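Local coordinates for hypoxanthine-guanine phosphoribosyltransferase (Leishmania tarentolae, PDB 1PZM), which probably converts hypoxanthine and guanine to IMP and GMP by transferring a phosphoribosyl group onto the purine in the purine salvage pathway, at residues 120-125 with 150-155; 126-131 with 159-164. One frame throughout, in Å; residues are numbered along the deposited sequence. Where two conformers were deposited one is given.

Contact 1 (120-125 with 150-155); sequences HIMLVE and KTVVLL
Met122, Val124, Lys150 and Val152 line one face of this pair of parallel strands, while Leu123, Glu125, Thr151 and Val153 line the other; five backbone hydrogen bonds join the strands between these faces. The N-H groups of Lys150 and Leu123 approach in the planes of the carbonyls they use, those of Ile121 and Lys150 respectively. The bond from Val152 N to Leu123 O is straighter, 2.8 Å long with 174° at the hydrogen, and Glu125 N follows at 2.9 Å from Val152 O. Where the partner chain turns its corner, Leu154 N still reaches Glu125 O (3.1 Å), tilted somewhat from that carbonyl's plane.

Val152 fills the middle of its face. The CG1 branch of Val152 sits between the backbone N and the carbonyl carbon (chi1 56°), which places this methyl 3.4 Å from Leu123 O. The same Val152 CG1 lies 3.6 Å from Met122 SD and 3.7 Å from Val124 CG2. The Met122 chain runs at about a right angle to the valine, then bends at its last torsion to bring Met122 CE within 3.9 Å of Lys150 CB. On the reverse face the contacts are lighter: Leu123 and Glu125 use their CB atoms against the CG2 methyls of Thr151 and Val153. Thr151 OG1 is satisfied by Leu166 O.

Strand 120-125 is flanked on its other edge by strand 59-64 through backbone bonds to Tyr60 and Leu62. Helix 30-48 covers Met122 with Ile44 and Tyr48, and helix 69-81 packs against Val124 and Val152, burying this part of the parallel sheet of the type I phosphoribosyltransferase fold.

Contact 2 (126-131 with 159-164); sequences DIVDSA and SGRKVD. With 5GP (guanosine-5'-monophosphate), chain C.
Ser130 O is held by two successive backbone amides of the loop facing it. Lys162 N donates to Ser130 O a nearly linear bond of 3.0 Å, in the carbonyl plane on a lone pair, and Val163 N adds a weak one to Ser130 O at 3.4 Å. A CA-H...O contact joins Ser130 CA to Gly160 O (3.3 Å).

Arg161 begins by pointing away, but a bend at chi2 (-52°) turns its chain back toward the 126-131 segment. Arg161 NH1 donates to Asp129 O at 3.2 Å, tilted from the carbonyl plane. Val128 CG1 lies over one guanidinium face, 3.6 Å from Arg161 NH1 and offset toward the rim, while Ala131 CB packs obliquely against Arg161 CD. The other end of the guanidinium, NH2, forms a salt bridge with Asp156. Close by, Val163 CG2 rests on the carbonyl of Ala131.

The amides of the 129-131 turn itself are used by the nucleotide. Asp129 N and Ala131 N both donate to O1P of GMP at 2.8 Å, and Ser130 N donates to O2P. Asp129 OD2 pairs with Arg176. Loop 159-164 therefore grips carbonyls of the phosphate-binding turn, part of the PRPP-binding motif of type I phosphoribosyltransferases, as the turn's N-H groups meet the 5'-phosphate; Ala131 occupies the N-cap position of helix 132-142, whose N-terminal end would be expected to favour that negative charge.

Overall arrangement
The centres of the two contacts lie 14 Å apart, contact 1 near the centre of the folded chain (about 5 Å from it) and contact 2 farther out (about 13 Å). Their segments alternate along the sequence: 120-125 runs directly into 126-131, helix 132-142 crosses over to strand 148-156, and loop 159-164 follows. Both reach the same parallel sheet, contact 2 through strand 127-128, which pairs with strand 148-156 after the corner at Asp126. Leu155 links them, its N and O probably bonding Asp126 O and Val128 N, and Val153 packs on Val128. The buried strand pair thus leads, by way of that corner, into the GMP site, delivering the phosphate-binding turn at the carboxyl end of the sheet.

Contact 1 (120-125 with 150-155)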
loop_
_atom_site.group_PDB
_atom_site.type_symbol
_atom_site.label_atom_id
_atom_site.label_comp_id
_atom_site.label_asym_id
_atom_site.label_seq_id
_atom_site.Cartn_x
_atom_site.Cartn_y
_atom_site.Cartn_z
ATOM N N HIS A 120 -17.907 -10.469 -2.744
ATOM C CA HIS A 120 -18.169 -9.086 -3.145
ATOM C C HIS A 120 -16.827 -8.409 -3.367
ATOM O O HIS A 120 -16.002 -8.307 -2.439
ATOM C CB HIS A 120 -18.987 -8.360 -2.089
ATOM C CG HIS A 120 -20.368 -8.911 -1.924
ATOM N ND1 HIS A 120 -21.341 -8.779 -2.902
ATOM C CD2 HIS A 120 -20.942 -9.605 -0.910
ATOM C CE1 HIS A 120 -22.455 -9.358 -2.491
ATOM N NE2 HIS A 120 -22.242 -9.871 -1.291
ATOM N N ILE A 121 -16.551 -8.026 -4.611
ATOM C CA ILE A 121 -15.225 -7.470 -4.892
ATOM C C ILE A 121 -15.277 -6.047 -5.457
ATOM O O ILE A 121 -16.225 -5.658 -6.145
ATOM C CB ILE A 121 -14.405 -8.393 -5.827
ATOM C CG1 ILE A 121 -15.019 -8.448 -7.204
ATOM C CG2 ILE A 121 -14.199 -9.817 -5.240
ATOM C CD1 ILE A 121 -14.138 -9.226 -8.170
ATOM N N MET A 122 -14.240 -5.283 -5.131
ATOM C CA MET A 122 -14.151 -3.891 -5.523
ATOM C C MET A 122 -12.760 -3.597 -6.051
ATOM O O MET A 122 -11.732 -3.705 -5.293
ATOM C CB MET A 122 -14.417 -2.980 -4.330
ATOM C CG MET A 122 -14.412 -1.497 -4.756
ATOM S SD MET A 122 -15.034 -0.391 -3.515
ATOM C CE MET A 122 -16.859 -0.836 -3.708
ATOM N N LEU A 123 -12.700 -3.216 -7.328
ATOM C CA LEU A 123 -11.423 -2.847 -7.933
ATOM C C LEU A 123 -11.085 -1.442 -7.502
ATOM O O LEU A 123 -11.954 -0.521 -7.573
ATOM C CB LEU A 123 -11.477 -2.910 -9.469
ATOM C CG LEU A 123 -11.490 -4.312 -10.086
ATOM C CD1 LEU A 123 -11.907 -4.265 -11.536
ATOM C CD2 LEU A 123 -10.113 -4.949 -9.929
ATOM N N VAL A 124 -9.827 -1.260 -7.068
ATOM C CA VAL A 124 -9.396 0.002 -6.482
ATOM C C VAL A 124 -8.302 0.578 -7.388
ATOM O O VAL A 124 -7.263 -0.017 -7.578
ATOM C CB VAL A 124 -8.835 -0.156 -5.029
ATOM C CG1 VAL A 124 -8.315 1.213 -4.526
ATOM C CG2 VAL A 124 -9.914 -0.710 -4.072
ATOM N N GLU A 125 -8.580 1.743 -7.972
ATOM C CA GLU A 125 -7.664 2.334 -8.945
ATOM C C GLU A 125 -7.263 3.736 -8.534
ATOM O O GLU A 125 -8.089 4.498 -7.985
ATOM C CB GLU A 125 -8.382 2.466 -10.274
ATOM C CG GLU A 125 -8.541 1.207 -11.044
ATOM C CD GLU A 125 -7.506 1.091 -12.136
ATOM O OE1 GLU A 125 -6.281 1.137 -11.834
ATOM O OE2 GLU A 125 -7.947 0.994 -13.316
ATOM N N LYS A 150 -17.579 -4.023 -8.254
ATOM C CA LYS A 150 -17.725 -2.581 -8.335
ATOM C C LYS A 150 -16.317 -1.973 -8.473
ATOM O O LYS A 150 -15.316 -2.658 -8.211
ATOM C CB LYS A 150 -18.450 -1.984 -7.115
ATOM C CG LYS A 150 -19.950 -2.359 -6.929
ATOM C CD LYS A 150 -20.911 -1.688 -7.933
ATOM C CE LYS A 150 -22.277 -2.416 -7.920
ATOM N NZ LYS A 150 -23.029 -2.281 -9.231
ATOM N N THR A 151 -16.256 -0.717 -8.942
ATOM C CA THR A 151 -14.988 -0.035 -9.110
ATOM C C THR A 151 -14.976 1.255 -8.365
ATOM O O THR A 151 -15.950 2.067 -8.467
ATOM C CB THR A 151 -14.719 0.266 -10.599
ATOM O OG1 THR A 151 -15.870 0.989 -11.159
ATOM C CG2 THR A 151 -14.651 -1.009 -11.398
ATOM N N VAL A 152 -13.867 1.502 -7.675
ATOM C CA VAL A 152 -13.672 2.811 -7.057
ATOM C C VAL A 152 -12.367 3.413 -7.613
ATOM O O VAL A 152 -11.333 2.705 -7.718
ATOM C CB VAL A 152 -13.649 2.710 -5.500
ATOM C CG1 VAL A 152 -12.555 1.686 -5.003
ATOM C CG2 VAL A 152 -13.441 4.097 -4.854
ATOM N N VAL A 153 -12.397 4.699 -7.967
ATOM C CA VAL A 153 -11.246 5.344 -8.616
ATOM C C VAL A 153 -11.031 6.688 -7.928
ATOM O O VAL A 153 -12.005 7.476 -7.817
ATOM C CB VAL A 153 -11.597 5.606 -10.172
ATOM C CG1 VAL A 153 -10.497 6.415 -10.887
ATOM C CG2 VAL A 153 -11.817 4.272 -10.933
ATOM N N LEU A 154 -9.791 7.027 -7.570
ATOM C CA LEU A 154 -9.603 8.315 -6.859
ATOM C C LEU A 154 -9.781 9.460 -7.834
ATOM O O LEU A 154 -10.545 10.414 -7.574
ATOM C CB LEU A 154 -8.220 8.405 -6.129
ATOM C CG LEU A 154 -7.906 9.726 -5.400
ATOM C CD1 LEU A 154 -8.966 10.107 -4.334
ATOM C CD2 LEU A 154 -6.468 9.657 -4.791
ATOM N N LEU A 155 -9.105 9.340 -8.989
ATOM C CA LEU A 155 -9.094 10.409 -9.975
ATOM C C LEU A 155 -9.643 9.873 -11.266
ATOM O O LEU A 155 -9.053 9.019 -11.909
ATOM C CB LEU A 155 -7.670 10.924 -10.199
ATOM C CG LEU A 155 -6.950 11.504 -9.001
ATOM C CD1 LEU A 155 -5.584 11.952 -9.486
ATOM C CD2 LEU A 155 -7.792 12.707 -8.455
#

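Contact 2 (126-131 with 159-164)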
loop_
_atom_site.group_PDB
_atom_site.type_symbol
_atom_site.label_atom_id
_atom_site.label_comp_id
_atom_site.label_asym_id
_atom_site.label_seq_id
_atom_site.Cartn_x
_atom_site.Cartn_y
_atom_site.Cartn_z
ATOM N N ASP A 126 -6.039 4.123 -8.869
ATOM C CA ASP A 126 -5.648 5.506 -8.587
ATOM C C ASP A 126 -6.247 6.495 -9.599
ATOM O O ASP A 126 -6.826 7.527 -9.211
ATOM C CB ASP A 126 -4.134 5.657 -8.532
ATOM C CG ASP A 126 -3.437 4.981 -9.669
ATOM O OD1 ASP A 126 -4.069 4.403 -10.570
ATOM O OD2 ASP A 126 -2.198 4.989 -9.767
ATOM N N ILE A 127 -6.135 6.188 -10.872
ATOM C CA ILE A 127 -6.539 7.123 -11.920
ATOM C C ILE A 127 -6.947 6.345 -13.147
ATOM O O ILE A 127 -6.313 5.349 -13.511
ATOM C CB ILE A 127 -5.424 8.223 -12.183
ATOM C CG1 ILE A 127 -5.927 9.271 -13.184
ATOM C CG2 ILE A 127 -4.057 7.611 -12.615
ATOM C CD1 ILE A 127 -5.269 10.644 -12.963
ATOM N N VAL A 128 -8.041 6.773 -13.759
ATOM C CA VAL A 128 -8.533 6.169 -14.988
ATOM C C VAL A 128 -8.575 7.208 -16.088
ATOM O O VAL A 128 -9.204 8.267 -15.940
ATOM C CB VAL A 128 -9.892 5.471 -14.809
ATOM C CG1 VAL A 128 -10.384 4.873 -16.133
ATOM C CG2 VAL A 128 -9.793 4.333 -13.757
ATOM N N ASP A 129 -7.946 6.902 -17.221
ATOM C CA ASP A 129 -7.863 7.855 -18.295
ATOM C C ASP A 129 -8.628 7.290 -19.518
ATOM O O ASP A 129 -9.834 7.543 -19.650
ATOM C CB ASP A 129 -6.370 8.185 -18.511
ATOM C CG ASP A 129 -6.132 9.205 -19.605
ATOM O OD1 ASP A 129 -7.064 9.971 -19.963
ATOM O OD2 ASP A 129 -5.012 9.325 -20.148
ATOM N N SER A 130 -7.998 6.458 -20.372
ATOM C CA SER A 130 -8.746 5.892 -21.506
ATOM C C SER A 130 -9.704 4.810 -21.026
ATOM O O SER A 130 -10.647 4.477 -21.736
ATOM C CB SER A 130 -7.787 5.248 -22.536
ATOM O OG SER A 130 -7.155 4.094 -21.931
ATOM N N ALA A 131 -9.415 4.240 -19.859
ATOM C CA ALA A 131 -10.173 3.106 -19.300
ATOM C C ALA A 131 -9.874 1.744 -19.986
ATOM O O ALA A 131 -10.494 0.729 -19.653
ATOM C CB ALA A 131 -11.733 3.406 -19.311
ATOM N N SER A 159 -12.821 12.774 -19.744
ATOM C CA SER A 159 -12.639 13.351 -21.088
ATOM C C SER A 159 -11.600 12.538 -21.870
ATOM O O SER A 159 -11.487 12.719 -23.015
ATOM C CB SER A 159 -12.258 14.837 -21.075
ATOM O OG SER A 159 -11.003 15.053 -20.417
ATOM N N GLY A 160 -10.863 11.656 -21.196
ATOM C CA GLY A 160 -9.900 10.784 -21.839
ATOM C C GLY A 160 -10.402 9.453 -22.422
ATOM O O GLY A 160 -9.591 8.717 -23.005
ATOM N N ARG A 161 -11.698 9.149 -22.285
ATOM C CA ARG A 161 -12.211 7.794 -22.538
ATOM C C ARG A 161 -11.949 7.321 -23.963
ATOM O O ARG A 161 -12.238 8.062 -24.887
ATOM C CB ARG A 161 -13.726 7.709 -22.246
ATOM C CG ARG A 161 -14.138 7.602 -20.742
ATOM C CD ARG A 161 -13.369 6.440 -19.976
ATOM N NE ARG A 161 -13.894 6.321 -18.616
ATOM C CZ ARG A 161 -13.394 6.907 -17.559
ATOM N NH1 ARG A 161 -12.265 7.583 -17.643
ATOM N NH2 ARG A 161 -14.018 6.775 -16.404
ATOM N N LYS A 162 -11.448 6.095 -24.131
ATOM C CA LYS A 162 -11.415 5.442 -25.458
ATOM C C LYS A 162 -12.331 4.234 -25.491
ATOM O O LYS A 162 -12.632 3.723 -26.546
ATOM C CB LYS A 162 -10.010 4.993 -25.839
ATOM C CG LYS A 162 -9.054 6.096 -26.248
ATOM C CD LYS A 162 -7.705 5.508 -26.689
ATOM C CE LYS A 162 -6.589 6.509 -26.456
ATOM N NZ LYS A 162 -5.260 5.862 -26.296
ATOM N N VAL A 163 -12.764 3.775 -24.320
ATOM C CA VAL A 163 -13.820 2.756 -24.249
ATOM C C VAL A 163 -14.847 3.137 -23.163
ATOM O O VAL A 163 -14.614 4.079 -22.401
ATOM C CB VAL A 163 -13.254 1.341 -24.009
ATOM C CG1 VAL A 163 -12.452 0.872 -25.218
ATOM C CG2 VAL A 163 -12.405 1.282 -22.660
ATOM N N ASP A 164 -15.934 2.380 -23.082
ATOM C CA ASP A 164 -17.065 2.704 -22.232
ATOM C C ASP A 164 -17.143 1.777 -21.022
ATOM O O ASP A 164 -17.403 0.568 -21.182
ATOM C CB ASP A 164 -18.342 2.612 -23.057
ATOM C CG ASP A 164 -18.787 3.957 -23.543
ATOM O OD1 ASP A 164 -18.725 4.903 -22.713
ATOM O OD2 ASP A 164 -19.209 4.156 -24.707
HETATM P P 5GP C . -5.777 4.059 -19.026
HETATM O O1P 5GP C . -7.035 4.471 -18.343
HETATM O O2P 5GP C . -5.581 4.747 -20.329
HETATM O O3P 5GP C . -5.946 2.615 -19.320
HETATM O "O5'" 5GP C . -4.542 4.306 -18.032
HETATM C "C5'" 5GP C . -3.204 3.887 -18.333
HETATM C "C4'" 5GP C . -2.279 3.887 -17.079
HETATM O "O4'" 5GP C . -1.744 5.180 -16.757
HETATM C "C3'" 5GP C . -2.929 3.392 -15.791
HETATM O "O3'" 5GP C . -2.027 2.593 -15.020
HETATM C "C2'" 5GP C . -3.236 4.698 -15.075
HETATM O "O2'" 5GP C . -3.393 4.474 -13.703
HETATM C "C1'" 5GP C . -2.067 5.622 -15.450
HETATM N N9 5GP C . -2.460 7.060 -15.532
HETATM C C8 5GP C . -3.318 7.722 -16.432
HETATM N N7 5GP C . -3.278 9.103 -16.183
HETATM C C5 5GP C . -2.209 9.262 -15.329
HETATM C C6 5GP C . -1.677 10.402 -14.712
HETATM O O6 5GP C . -2.206 11.543 -14.885
HETATM N N1 5GP C . -0.572 10.273 -13.871
HETATM C C2 5GP C . 0.002 9.016 -13.669
HETATM N N2 5GP C . 1.076 8.859 -12.899
HETATM N N3 5GP C . -0.530 7.904 -14.258
HETATM C C4 5GP C . -1.628 8.043 -15.086
#